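PDB 2GX8: NIF3-related protein from Bacillus cereus, which is of unknown function but belongs to the Nif3 family, binds zinc ions at a conserved dimetal motif and carries an additional domain thought to be regulatory. Local coordinates for residues C[145-150]-C[273-278]; C[298-303]-C[350-355]; C[305-310]-C[329-334]; C[316-321]-C[335-340]. All blocks are in the same frame, centred on the assembly; numbering follows the deposited sequence.

Overall arrangement
Interactions 1, 3 and 2 follow one another across a single sheet, in the strand order 270-280, 306-313, 331-335, 351-354, 298-300. Interactions 1 and 3 are partly buried and abut where strands 270-280 and 306-313 pair; both combine backbone bonds with polar side chains beside an apolar core. Interaction 2 is buried, with a regular antiparallel ladder and a salt bridge, and its outer strand meets the second subunit. Interaction 4, also buried, joins loops at one end of the sheet, close to zinc, and relies on an asparagine amide and loop backbone. It meets interaction 2 at Met337 and interaction 3 at Tyr332, and it too touches the second subunit.

Interaction 1 of 4, residues C[145-150]-C[273-278]; sequences LGLQNT and GYLQEE
Gln148 and Tyr274 face each other as an antiparallel hydrogen-bonded pair, joined by Gln148 N to Tyr274 O at 3.0 Å and by Tyr274 N to Gln148 O at the same length. Beside this pair, Gly273 offers only its CA, which lets Gln148 O approach to 3.4 Å and Thr150 CG2 rest at 4.0 Å from that CA; a residue without a side chain suits so close a passage. The Gln148 side chain runs on extended, and its NE2 reaches Gln276 OE1 at 2.7 Å with a bent N-H...O angle of 144°. The two amide planes are turned 54° apart. Gln276 has CG anti to its backbone N (chi1 178°) and then bends at chi2, which turns its OE1 back to Gln148 NE2, close to the plane of the Gln148 amide. On the inner side, Leu147 CD2 meets Leu275 CD2 at 3.6 Å, and both leucines also pack on Val310. A water bridges Gly146 O and Gln276 N where the chains part. Gly146, with its positive phi, closes helix 137-145 in a Schellman motif and so delivers the loop to the strand. Farther out, the Tyr274 hydroxyl is hydrogen-bonded to Lys309 NZ. Two backbone bonds thus set the register, while the glutamine bond is probably offset in part by Gln148 OE1, an acceptor 3.0 Å from the acceptor Gln276 OE1.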
loop_
_atom_site.group_PDB
_atom_site.type_symbol
_atom_site.label_atom_id
_atom_site.label_comp_id
_atom_site.label_asym_id
_atom_site.label_seq_id
_atom_site.Cartn_x
_atom_site.Cartn_y
_atom_site.Cartn_z
ATOM N N LEU C 145 -32.099 10.055 27.912
ATOM C CA LEU C 145 -31.369 10.047 29.171
ATOM C C LEU C 145 -31.615 11.275 30.077
ATOM O O LEU C 145 -31.223 11.275 31.237
ATOM C CB LEU C 145 -29.874 9.924 28.894
ATOM C CG LEU C 145 -29.373 8.598 28.322
ATOM C CD1 LEU C 145 -27.887 8.737 28.049
ATOM C CD2 LEU C 145 -29.684 7.384 29.224
ATOM N N GLY C 146 -32.245 12.321 29.550
ATOM C CA GLY C 146 -32.466 13.543 30.318
ATOM C C GLY C 146 -31.217 14.421 30.423
ATOM O O GLY C 146 -31.045 15.157 31.392
ATOM N N LEU C 147 -30.335 14.353 29.434
ATOM C CA LEU C 147 -29.128 15.164 29.451
ATOM C C LEU C 147 -29.414 16.598 28.992
ATOM O O LEU C 147 -30.153 16.828 28.018
ATOM C CB LEU C 147 -28.026 14.560 28.578
ATOM C CG LEU C 147 -27.436 13.177 28.831
ATOM C CD1 LEU C 147 -26.122 13.123 28.105
ATOM C CD2 LEU C 147 -27.195 12.884 30.307
ATOM N N GLN C 148 -28.793 17.548 29.691
ATOM C CA GLN C 148 -28.923 18.982 29.419
ATOM C C GLN C 148 -27.613 19.618 28.946
ATOM O O GLN C 148 -26.525 19.066 29.167
ATOM C CB GLN C 148 -29.411 19.661 30.666
ATOM C CG GLN C 148 -30.765 19.154 31.035
ATOM C CD GLN C 148 -31.020 19.248 32.493
ATOM O OE1 GLN C 148 -30.599 20.199 33.159
ATOM N NE2 GLN C 148 -31.716 18.249 33.023
ATOM N N ASN C 149 -27.734 20.770 28.287
ATOM C CA ASN C 149 -26.578 21.506 27.768
ATOM C C ASN C 149 -25.641 20.606 26.977
ATOM O O ASN C 149 -24.448 20.529 27.280
ATOM C CB ASN C 149 -25.810 22.198 28.916
ATOM C CG ASN C 149 -26.646 23.215 29.651
ATOM O OD1 ASN C 149 -26.522 23.377 30.870
ATOM N ND2 ASN C 149 -27.519 23.906 28.915
ATOM N N THR C 150 -26.181 19.913 25.980
ATOM C CA THR C 150 -25.359 18.989 25.200
ATOM C C THR C 150 -24.505 19.667 24.132
ATOM O O THR C 150 -24.849 20.744 23.634
ATOM C CB THR C 150 -26.168 17.824 24.570
ATOM O OG1 THR C 150 -27.152 18.339 23.670
ATOM C CG2 THR C 150 -26.831 16.987 25.637
ATOM N N GLY C 273 -23.257 15.906 27.806
ATOM C CA GLY C 273 -24.093 16.817 28.551
ATOM C C GLY C 273 -24.092 16.484 30.036
ATOM O O GLY C 273 -23.257 15.700 30.502
ATOM N N TYR C 274 -25.059 17.040 30.763
ATOM C CA TYR C 274 -25.143 16.889 32.225
ATOM C C TYR C 274 -26.454 16.332 32.747
ATOM O O TYR C 274 -27.528 16.766 32.333
ATOM C CB TYR C 274 -24.920 18.258 32.886
ATOM C CG TYR C 274 -23.548 18.835 32.636
ATOM C CD1 TYR C 274 -23.311 19.706 31.563
ATOM C CD2 TYR C 274 -22.474 18.489 33.464
ATOM C CE1 TYR C 274 -22.031 20.224 31.333
ATOM C CE2 TYR C 274 -21.197 19.000 33.251
ATOM C CZ TYR C 274 -20.974 19.857 32.189
ATOM O OH TYR C 274 -19.687 20.351 32.009
ATOM N N LEU C 275 -26.375 15.384 33.677
ATOM C CA LEU C 275 -27.589 14.883 34.314
ATOM C C LEU C 275 -28.231 16.021 35.116
ATOM O O LEU C 275 -27.577 17.028 35.411
ATOM C CB LEU C 275 -27.301 13.679 35.218
ATOM C CG LEU C 275 -26.845 12.352 34.609
ATOM C CD1 LEU C 275 -26.468 11.360 35.685
ATOM C CD2 LEU C 275 -27.891 11.741 33.672
ATOM N N GLN C 276 -29.512 15.872 35.447
ATOM C CA GLN C 276 -30.238 16.858 36.257
ATOM C C GLN C 276 -29.733 16.853 37.722
ATOM O O GLN C 276 -29.685 17.899 38.393
ATOM C CB GLN C 276 -31.754 16.577 36.182
ATOM C CG GLN C 276 -32.695 17.499 37.026
ATOM C CD GLN C 276 -32.870 18.912 36.456
ATOM O OE1 GLN C 276 -32.285 19.277 35.425
ATOM N NE2 GLN C 276 -33.695 19.710 37.126
ATOM N N GLU C 277 -29.384 15.665 38.217
ATOM C CA GLU C 277 -28.825 15.502 39.560
ATOM C C GLU C 277 -27.725 14.443 39.551
ATOM O O GLU C 277 -27.750 13.531 38.719
ATOM C CB GLU C 277 -29.901 15.159 40.600
ATOM C CG GLU C 277 -30.635 16.383 41.195
ATOM C CD GLU C 277 -31.572 16.029 42.361
ATOM O OE1 GLU C 277 -31.960 14.842 42.491
ATOM O OE2 GLU C 277 -31.939 16.944 43.139
ATOM N N GLU C 278 -26.765 14.591 40.473
ATOM C CA GLU C 278 -25.635 13.664 40.634
ATOM C C GLU C 278 -26.163 12.317 41.125
ATOM O O GLU C 278 -27.123 12.262 41.898
ATOM C CB GLU C 278 -24.614 14.226 41.638
ATOM C CG GLU C 278 -23.238 13.527 41.679
ATOM C CD GLU C 278 -22.374 13.961 42.879
ATOM O OE1 GLU C 278 -22.824 13.765 44.042
ATOM O OE2 GLU C 278 -21.232 14.475 42.675
HETATM O O HOH W 1 -30.869 14.101 33.782
#

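Interaction 2 of 4, residues C[298-303]-C[350-355]; sequences RVVGKL and LNIVDP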
loop_
_atom_site.group_PDB
_atom_site.type_symbol
_atom_site.label_atom_id
_atom_site.label_comp_id
_atom_site.label_asym_id
_atom_site.label_seq_id
_atom_site.Cartn_x
_atom_site.Cartn_y
_atom_site.Cartn_z
ATOM N N ARG C 298 -23.627 -3.747 30.785
ATOM C CA ARG C 298 -22.313 -4.032 31.377
ATOM C C ARG C 298 -21.779 -2.678 31.818
ATOM O O ARG C 298 -21.967 -1.665 31.117
ATOM C CB ARG C 298 -21.360 -4.687 30.373
ATOM C CG ARG C 298 -21.869 -5.999 29.854
ATOM C CD ARG C 298 -20.893 -6.651 28.880
ATOM N NE ARG C 298 -20.756 -5.856 27.687
ATOM C CZ ARG C 298 -19.752 -5.977 26.828
ATOM N NH1 ARG C 298 -18.787 -6.859 27.066
ATOM N NH2 ARG C 298 -19.692 -5.197 25.753
ATOM N N VAL C 299 -21.124 -2.652 32.969
ATOM C CA VAL C 299 -20.592 -1.433 33.520
ATOM C C VAL C 299 -19.095 -1.531 33.821
ATOM O O VAL C 299 -18.638 -2.504 34.414
ATOM C CB VAL C 299 -21.325 -1.076 34.841
ATOM C CG1 VAL C 299 -20.727 0.139 35.464
ATOM C CG2 VAL C 299 -22.805 -0.836 34.593
ATOM N N VAL C 300 -18.343 -0.506 33.440
ATOM C CA VAL C 300 -16.928 -0.458 33.746
ATOM C C VAL C 300 -16.697 0.652 34.760
ATOM O O VAL C 300 -17.020 1.792 34.489
ATOM C CB VAL C 300 -16.076 -0.139 32.501
ATOM C CG1 VAL C 300 -14.591 -0.148 32.860
ATOM C CG2 VAL C 300 -16.348 -1.132 31.411
ATOM N N GLY C 301 -16.155 0.313 35.929
ATOM C CA GLY C 301 -15.846 1.306 36.966
ATOM C C GLY C 301 -16.401 0.907 38.312
ATOM O O GLY C 301 -17.131 -0.071 38.413
ATOM N N LYS C 302 -16.059 1.648 39.353
ATOM C CA LYS C 302 -16.597 1.376 40.668
ATOM C C LYS C 302 -18.021 1.927 40.769
ATOM O O LYS C 302 -18.223 3.128 40.692
ATOM C CB LYS C 302 -15.686 2.012 41.720
ATOM C CG LYS C 302 -14.283 1.430 41.651
ATOM C CD LYS C 302 -13.218 2.351 42.234
ATOM C CE LYS C 302 -11.837 1.780 41.891
ATOM N NZ LYS C 302 -10.766 2.805 41.896
ATOM N N LEU C 303 -19.001 1.057 40.982
ATOM C CA LEU C 303 -20.427 1.450 41.038
ATOM C C LEU C 303 -20.805 2.540 42.031
ATOM O O LEU C 303 -21.920 3.062 41.991
ATOM C CB LEU C 303 -21.307 0.227 41.307
ATOM C CG LEU C 303 -21.020 -0.991 40.432
ATOM C CD1 LEU C 303 -22.031 -2.096 40.731
ATOM C CD2 LEU C 303 -21.066 -0.637 38.970
ATOM N N LEU C 350 -12.225 6.663 33.179
ATOM C CA LEU C 350 -13.546 6.819 32.578
ATOM C C LEU C 350 -14.483 5.640 32.863
ATOM O O LEU C 350 -14.153 4.480 32.571
ATOM C CB LEU C 350 -13.409 6.975 31.053
ATOM C CG LEU C 350 -14.682 7.165 30.238
ATOM C CD1 LEU C 350 -15.282 8.539 30.472
ATOM C CD2 LEU C 350 -14.358 6.982 28.759
ATOM N N ASN C 351 -15.659 5.927 33.411
ATOM C CA ASN C 351 -16.636 4.897 33.645
ATOM C C ASN C 351 -17.386 4.641 32.353
ATOM O O ASN C 351 -17.406 5.494 31.469
ATOM C CB ASN C 351 -17.594 5.339 34.718
ATOM C CG ASN C 351 -16.915 5.524 36.043
ATOM O OD1 ASN C 351 -15.852 4.945 36.304
ATOM N ND2 ASN C 351 -17.528 6.299 36.897
ATOM N N ILE C 352 -17.996 3.468 32.247
ATOM C CA ILE C 352 -18.697 3.107 31.043
ATOM C C ILE C 352 -19.932 2.337 31.384
ATOM O O ILE C 352 -19.930 1.555 32.315
ATOM C CB ILE C 352 -17.822 2.190 30.132
ATOM C CG1 ILE C 352 -16.415 2.786 29.984
ATOM C CG2 ILE C 352 -18.511 1.889 28.789
ATOM C CD1 ILE C 352 -15.957 2.895 28.617
ATOM N N VAL C 353 -21.008 2.612 30.665
ATOM C CA VAL C 353 -22.188 1.781 30.741
ATOM C C VAL C 353 -22.447 1.366 29.287
ATOM O O VAL C 353 -22.524 2.208 28.439
ATOM C CB VAL C 353 -23.397 2.508 31.264
ATOM C CG1 VAL C 353 -24.553 1.566 31.229
ATOM C CG2 VAL C 353 -23.147 3.024 32.751
ATOM N N ASP C 354 -22.583 0.072 29.029
ATOM C CA ASP C 354 -22.786 -0.472 27.680
ATOM C C ASP C 354 -24.162 -1.101 27.698
ATOM O O ASP C 354 -24.329 -2.233 28.136
ATOM C CB ASP C 354 -21.724 -1.535 27.367
ATOM C CG ASP C 354 -21.831 -2.116 25.969
ATOM O OD1 ASP C 354 -22.837 -1.891 25.267
ATOM O OD2 ASP C 354 -20.872 -2.805 25.529
ATOM N N PRO C 355 -25.155 -0.373 27.195
ATOM C CA PRO C 355 -26.494 -0.918 27.150
ATOM C C PRO C 355 -26.706 -1.715 25.863
ATOM O O PRO C 355 -27.778 -2.255 25.662
ATOM C CB PRO C 355 -27.359 0.334 27.136
ATOM C CG PRO C 355 -26.514 1.387 26.444
ATOM C CD PRO C 355 -25.075 0.980 26.603
HETATM O O HOH W 2 -23.501 -4.964 26.928
HETATM O O HOH W 3 -14.514 3.842 38.714
#
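Arg298 and Asp354 lie side by side and point the same way from a hydrogen-bonded pair, their flat groups turned 53° against each other. Arg298 NH2 meets Asp354 OD2 at 2.7 Å in a salt bridge, approaching from above the carboxylate plane. Asp354 has CG anti to its backbone N (chi1 -178°), and the arginine chain bends at chi3 to bring the guanidinium across. Met337 binds both partners, its N giving to Asp354 OD2 and its O accepting from Arg298 NH2, while a water links Arg298 NE to Asp354 O. On the same face, Val300 and Ile352 also run alongside each other, CB to CB 3.8 Å; their branched chains suit an extended backbone and pack against helix 339-348. Val299 and Val353 occupy the other face, more loosely, with CG2 atoms 4.3 Å apart. Between the strands the backbones bond regularly, Val300 N to Ile352 O at 2.8 Å. Past the ladder, Gly301 adopts a positive phi and leaves room for Asn351 OD1, 3.7 Å from its CA. The Arg298 guanidinium also forms a cation-pi contact with Phe394 of the second subunit. The arrangement is an antiparallel ladder at the margin of this chain's mixed sheet, where strand 298-300 pairs antiparallel with a strand of the second subunit and carries the sheet across the interface.

Interaction 3 of 4, residues C[305-310]-C[329-334]; sequences DKVRKV and ADVYVT
Strands 306-310 and 331-334 run in the same general direction but splay by 48°, meeting as a parallel pair only at Val310 and Val331, whose CA atoms are 5.2 Å apart. Just before that bridge in the chain, the backbone of 305-310 kinks at Arg308 (psi -54°), so that two successive N-H groups turn toward Asp330. Asp330 OD2 accepts both, from Arg308 N at 2.9 Å and from Lys309 N at 3.0 Å, each on the anti side and from opposite faces of the carboxylate. The return bond, Asp330 N to Lys309 O at 2.8 Å, is nearly straight. A short acid suits this place because its carboxylate extends just far enough to grip the kinked backbone. Lys309 lays its CG on Ala329 CA at 3.6 Å, and its NZ goes on to Lys327 O. The apolar side is made of valines: Val310 CG2 and Val331 CG1 lie side by side at 3.7 Å, and Val307 CG1 crosses to Val331 CB at 4.0 Å. Phe284 of helix 281-292 covers Val310 and Val331. The pairing joins the two parallel strands of a beta-alpha-beta unit, and one carboxylate oxygen there satisfies two backbone N-H groups; their dipoles, pointing at it, would be expected to favour the charged form.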
loop_
_atom_site.group_PDB
_atom_site.type_symbol
_atom_site.label_atom_id
_atom_site.label_comp_id
_atom_site.label_asym_id
_atom_site.label_seq_id
_atom_site.Cartn_x
_atom_site.Cartn_y
_atom_site.Cartn_z
ATOM N N ASP C 305 -18.904 5.404 42.489
ATOM C CA ASP C 305 -18.298 6.660 42.057
ATOM C C ASP C 305 -19.389 7.618 41.638
ATOM O O ASP C 305 -20.428 7.203 41.144
ATOM C CB ASP C 305 -17.307 6.440 40.899
ATOM C CG ASP C 305 -15.952 5.890 41.373
ATOM O OD1 ASP C 305 -15.730 5.778 42.611
ATOM O OD2 ASP C 305 -15.099 5.590 40.510
ATOM N N LYS C 306 -19.161 8.898 41.856
ATOM C CA LYS C 306 -20.144 9.893 41.481
ATOM C C LYS C 306 -20.094 10.248 39.984
ATOM O O LYS C 306 -19.012 10.389 39.398
ATOM C CB LYS C 306 -19.947 11.132 42.340
ATOM C CG LYS C 306 -20.237 10.920 43.841
ATOM C CD LYS C 306 -21.676 10.489 44.017
ATOM C CE LYS C 306 -22.142 10.573 45.443
ATOM N NZ LYS C 306 -23.573 10.158 45.514
ATOM N N VAL C 307 -21.259 10.341 39.349
ATOM C CA VAL C 307 -21.286 10.761 37.962
ATOM C C VAL C 307 -22.246 11.922 37.770
ATOM O O VAL C 307 -23.376 11.908 38.273
ATOM C CB VAL C 307 -21.618 9.645 36.951
ATOM C CG1 VAL C 307 -20.607 8.487 37.040
ATOM C CG2 VAL C 307 -23.039 9.137 37.099
ATOM N N ARG C 308 -21.773 12.915 37.015
ATOM C CA ARG C 308 -22.547 14.113 36.724
ATOM C C ARG C 308 -22.587 14.392 35.212
ATOM O O ARG C 308 -23.675 14.559 34.648
ATOM C CB ARG C 308 -21.989 15.304 37.502
ATOM C CG ARG C 308 -22.593 16.653 37.119
ATOM C CD ARG C 308 -24.008 16.885 37.653
ATOM N NE ARG C 308 -24.327 18.318 37.590
ATOM C CZ ARG C 308 -25.531 18.837 37.808
ATOM N NH1 ARG C 308 -26.560 18.040 38.093
ATOM N NH2 ARG C 308 -25.712 20.150 37.722
ATOM N N LYS C 309 -21.436 14.475 34.548
ATOM C CA LYS C 309 -21.526 14.641 33.094
ATOM C C LYS C 309 -21.338 13.334 32.378
ATOM O O LYS C 309 -20.438 12.554 32.682
ATOM C CB LYS C 309 -20.687 15.777 32.508
ATOM C CG LYS C 309 -19.237 15.540 32.301
ATOM C CD LYS C 309 -18.547 16.822 31.802
ATOM C CE LYS C 309 -19.034 17.291 30.441
ATOM N NZ LYS C 309 -18.282 18.521 30.008
ATOM N N VAL C 310 -22.210 13.140 31.391
ATOM C CA VAL C 310 -22.345 11.918 30.647
ATOM C C VAL C 310 -22.101 12.105 29.153
ATOM O O VAL C 310 -22.605 13.048 28.543
ATOM C CB VAL C 310 -23.803 11.415 30.789
ATOM C CG1 VAL C 310 -24.048 10.141 29.983
ATOM C CG2 VAL C 310 -24.182 11.227 32.255
ATOM N N ALA C 329 -16.076 13.749 30.657
ATOM C CA ALA C 329 -17.143 12.831 31.043
ATOM C C ALA C 329 -16.752 12.071 32.277
ATOM O O ALA C 329 -15.570 11.809 32.521
ATOM C CB ALA C 329 -17.446 11.843 29.899
ATOM N N ASP C 330 -17.764 11.744 33.072
ATOM C CA ASP C 330 -17.619 10.968 34.298
ATOM C C ASP C 330 -17.943 9.529 33.941
ATOM O O ASP C 330 -17.435 8.596 34.579
ATOM C CB ASP C 330 -18.612 11.443 35.361
ATOM C CG ASP C 330 -18.226 12.769 35.979
ATOM O OD1 ASP C 330 -17.026 12.960 36.296
ATOM O OD2 ASP C 330 -19.131 13.613 36.184
ATOM N N VAL C 331 -18.790 9.373 32.920
ATOM C CA VAL C 331 -19.264 8.090 32.449
ATOM C C VAL C 331 -19.523 8.173 30.942
ATOM O O VAL C 331 -19.909 9.215 30.432
ATOM C CB VAL C 331 -20.576 7.679 33.166
ATOM C CG1 VAL C 331 -21.658 8.639 32.849
ATOM C CG2 VAL C 331 -21.022 6.265 32.766
ATOM N N TYR C 332 -19.341 7.067 30.241
ATOM C CA TYR C 332 -19.554 7.028 28.794
ATOM C C TYR C 332 -20.530 5.903 28.428
ATOM O O TYR C 332 -20.284 4.757 28.727
ATOM C CB TYR C 332 -18.190 6.894 28.098
ATOM C CG TYR C 332 -18.161 6.831 26.560
ATOM C CD1 TYR C 332 -17.215 6.038 25.914
ATOM C CD2 TYR C 332 -19.065 7.560 25.759
ATOM C CE1 TYR C 332 -17.142 5.971 24.505
ATOM C CE2 TYR C 332 -19.008 7.484 24.307
ATOM C CZ TYR C 332 -18.043 6.681 23.713
ATOM O OH TYR C 332 -17.919 6.565 22.320
ATOM N N VAL C 333 -21.633 6.239 27.769
ATOM C CA VAL C 333 -22.644 5.262 27.385
ATOM C C VAL C 333 -22.531 4.941 25.910
ATOM O O VAL C 333 -22.916 5.758 25.092
ATOM C CB VAL C 333 -24.072 5.815 27.604
ATOM C CG1 VAL C 333 -25.108 4.799 27.159
ATOM C CG2 VAL C 333 -24.278 6.186 29.036
ATOM N N THR C 334 -22.058 3.738 25.574
ATOM C CA THR C 334 -21.870 3.331 24.178
ATOM C C THR C 334 -21.951 1.808 24.030
ATOM O O THR C 334 -21.848 1.091 25.024
ATOM C CB THR C 334 -20.500 3.861 23.670
ATOM O OG1 THR C 334 -20.394 3.731 22.239
ATOM C CG2 THR C 334 -19.339 3.171 24.392
#

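Interaction 4 of 4, residues C[316-321]-C[335-340]; sequences DGNKYI and GDMYYH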
loop_
_atom_site.group_PDB
_atom_site.type_symbol
_atom_site.label_atom_id
_atom_site.label_comp_id
_atom_site.label_asym_id
_atom_site.label_seq_id
_atom_site.Cartn_x
_atom_site.Cartn_y
_atom_site.Cartn_z
ATOM N N ASP C 316 -21.116 1.467 17.854
ATOM C CA ASP C 316 -19.730 1.173 18.249
ATOM C C ASP C 316 -18.943 2.471 18.541
ATOM O O ASP C 316 -18.506 3.184 17.617
ATOM C CB ASP C 316 -19.012 0.339 17.167
ATOM C CG ASP C 316 -17.551 -0.030 17.550
ATOM O OD1 ASP C 316 -16.843 -0.711 16.752
ATOM O OD2 ASP C 316 -17.100 0.351 18.648
ATOM N N GLY C 317 -18.747 2.767 19.831
ATOM C CA GLY C 317 -17.995 3.953 20.207
ATOM C C GLY C 317 -16.670 3.724 20.933
ATOM O O GLY C 317 -16.181 4.601 21.650
ATOM N N ASN C 318 -16.111 2.532 20.747
ATOM C CA ASN C 318 -14.806 2.159 21.256
ATOM C C ASN C 318 -13.716 3.176 20.933
ATOM O O ASN C 318 -12.806 3.404 21.720
ATOM C CB ASN C 318 -14.401 0.875 20.567
ATOM C CG ASN C 318 -15.098 -0.337 21.138
ATOM O OD1 ASN C 318 -14.898 -0.688 22.298
ATOM N ND2 ASN C 318 -15.873 -1.022 20.305
ATOM N N LYS C 319 -13.811 3.783 19.757
ATOM C CA LYS C 319 -12.808 4.736 19.306
ATOM C C LYS C 319 -12.829 6.127 19.961
ATOM O O LYS C 319 -11.896 6.905 19.774
ATOM C CB LYS C 319 -12.859 4.856 17.772
ATOM C CG LYS C 319 -12.335 3.619 17.065
ATOM C CD LYS C 319 -11.976 3.917 15.602
ATOM C CE LYS C 319 -11.125 2.774 15.000
ATOM N NZ LYS C 319 -10.570 3.113 13.616
ATOM N N TYR C 320 -13.861 6.418 20.752
ATOM C CA TYR C 320 -14.013 7.750 21.344
ATOM C C TYR C 320 -13.883 7.849 22.836
ATOM O O TYR C 320 -14.338 8.817 23.432
ATOM C CB TYR C 320 -15.307 8.361 20.872
ATOM C CG TYR C 320 -15.314 8.368 19.367
ATOM C CD1 TYR C 320 -16.039 7.434 18.659
ATOM C CD2 TYR C 320 -14.508 9.256 18.663
ATOM C CE1 TYR C 320 -16.004 7.411 17.235
ATOM C CE2 TYR C 320 -14.456 9.253 17.274
ATOM C CZ TYR C 320 -15.207 8.328 16.562
ATOM O OH TYR C 320 -15.152 8.324 15.167
ATOM N N ILE C 321 -13.233 6.876 23.454
ATOM C CA ILE C 321 -13.033 6.946 24.883
ATOM C C ILE C 321 -12.093 8.102 25.291
ATOM O O ILE C 321 -12.262 8.664 26.373
ATOM C CB ILE C 321 -12.585 5.579 25.490
ATOM C CG1 ILE C 321 -11.189 5.206 25.022
ATOM C CG2 ILE C 321 -13.595 4.477 25.115
ATOM C CD1 ILE C 321 -10.537 4.107 25.825
ATOM N N GLY C 335 -22.109 1.301 22.806
ATOM C CA GLY C 335 -22.193 -0.135 22.584
ATOM C C GLY C 335 -20.898 -0.792 22.148
ATOM O O GLY C 335 -19.896 -0.128 21.865
ATOM N N ASP C 336 -20.922 -2.117 22.124
ATOM C CA ASP C 336 -19.809 -2.935 21.632
ATOM C C ASP C 336 -18.483 -2.756 22.324
ATOM O O ASP C 336 -17.442 -2.892 21.716
ATOM C CB ASP C 336 -19.647 -2.718 20.131
ATOM C CG ASP C 336 -20.822 -3.243 19.345
ATOM O OD1 ASP C 336 -21.426 -4.241 19.815
ATOM O OD2 ASP C 336 -21.136 -2.650 18.261
ATOM N N MET C 337 -18.509 -2.507 23.618
ATOM C CA MET C 337 -17.268 -2.265 24.342
ATOM C C MET C 337 -16.275 -3.461 24.339
ATOM O O MET C 337 -16.584 -4.539 24.875
ATOM C CB MET C 337 -17.617 -1.823 25.764
ATOM C CG MET C 337 -16.505 -1.119 26.445
ATOM S SD MET C 337 -16.034 0.372 25.535
ATOM C CE MET C 337 -14.477 0.490 26.285
ATOM N N TYR C 338 -15.099 -3.261 23.744
ATOM C CA TYR C 338 -14.069 -4.291 23.688
ATOM C C TYR C 338 -13.263 -4.387 24.982
ATOM O O TYR C 338 -12.964 -3.388 25.634
ATOM C CB TYR C 338 -13.116 -4.084 22.514
ATOM C CG TYR C 338 -13.678 -4.621 21.225
ATOM C CD1 TYR C 338 -14.145 -3.759 20.201
ATOM C CD2 TYR C 338 -13.775 -6.009 21.024
ATOM C CE1 TYR C 338 -14.703 -4.276 19.002
ATOM C CE2 TYR C 338 -14.331 -6.531 19.851
ATOM C CZ TYR C 338 -14.794 -5.669 18.847
ATOM O OH TYR C 338 -15.324 -6.242 17.715
ATOM N N TYR C 339 -12.861 -5.602 25.312
ATOM C CA TYR C 339 -12.124 -5.864 26.554
ATOM C C TYR C 339 -10.963 -4.906 26.735
ATOM O O TYR C 339 -10.861 -4.251 27.761
ATOM C CB TYR C 339 -11.623 -7.317 26.539
ATOM C CG TYR C 339 -10.968 -7.810 27.816
ATOM C CD1 TYR C 339 -9.580 -7.973 27.905
ATOM C CD2 TYR C 339 -11.739 -8.173 28.913
ATOM C CE1 TYR C 339 -8.972 -8.450 29.096
ATOM C CE2 TYR C 339 -11.146 -8.667 30.101
ATOM C CZ TYR C 339 -9.773 -8.803 30.186
ATOM O OH TYR C 339 -9.209 -9.276 31.366
ATOM N N HIS C 340 -10.097 -4.822 25.725
ATOM C CA HIS C 340 -8.919 -3.985 25.816
ATOM C C HIS C 340 -9.252 -2.499 25.856
ATOM O O HIS C 340 -8.597 -1.733 26.571
ATOM C CB HIS C 340 -7.883 -4.358 24.767
ATOM C CG HIS C 340 -7.335 -5.743 24.963
ATOM N ND1 HIS C 340 -6.499 -6.071 26.019
ATOM C CD2 HIS C 340 -7.524 -6.894 24.261
ATOM C CE1 HIS C 340 -6.183 -7.356 25.946
ATOM N NE2 HIS C 340 -6.793 -7.879 24.894
#
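Two loops that leave the ends of neighbouring parallel strands meet here beside the dimetal site, the Asp316 side chain lying about 7 Å from a zinc ion. A last parallel bridge pairs Asp316 with Gly335, CA atoms 5.2 Å apart; beyond it Asn318 takes over. Its OD1 accepts Tyr338 N at 3.0 Å in a nearly straight bond, and its ND2 gives to Asp336 O at 2.8 Å, from above the plane of that carbonyl. An asparagine suits the place because one amide offers both a donor and an acceptor to a loop backbone. Asp316 OD2 accepts Asn318 N at 3.2 Å, an Asx turn that orients the residue. The Tyr338 side chain crosses that of Asn318 at about a right angle, ring and amide planes 34° apart, with CD1 3.2 Å from Asn318 ND2. Next to Tyr338 in the chain, Met337 bends at chi2 (60°) and lays SD 3.6 Å from Asn318 OD1, while its CE meets Ile321 CG2 at 4.2 Å, where helix 321-326 starts. The Asp336 carboxylate, lying near Asp316 CB, has its hydrogen-bond partners outside the two loops: OD2 accepts His357 ND1, placing it in the second shell of a zinc ligand, and OD1 accepts Tyr339 N of the second subunit. Asp316 OD1 in turn bonds Tyr338 OH of that subunit. Such loops at the carboxyl ends of parallel strands are where alpha/beta folds commonly put their sites, and here they border both the metals and a subunit interface.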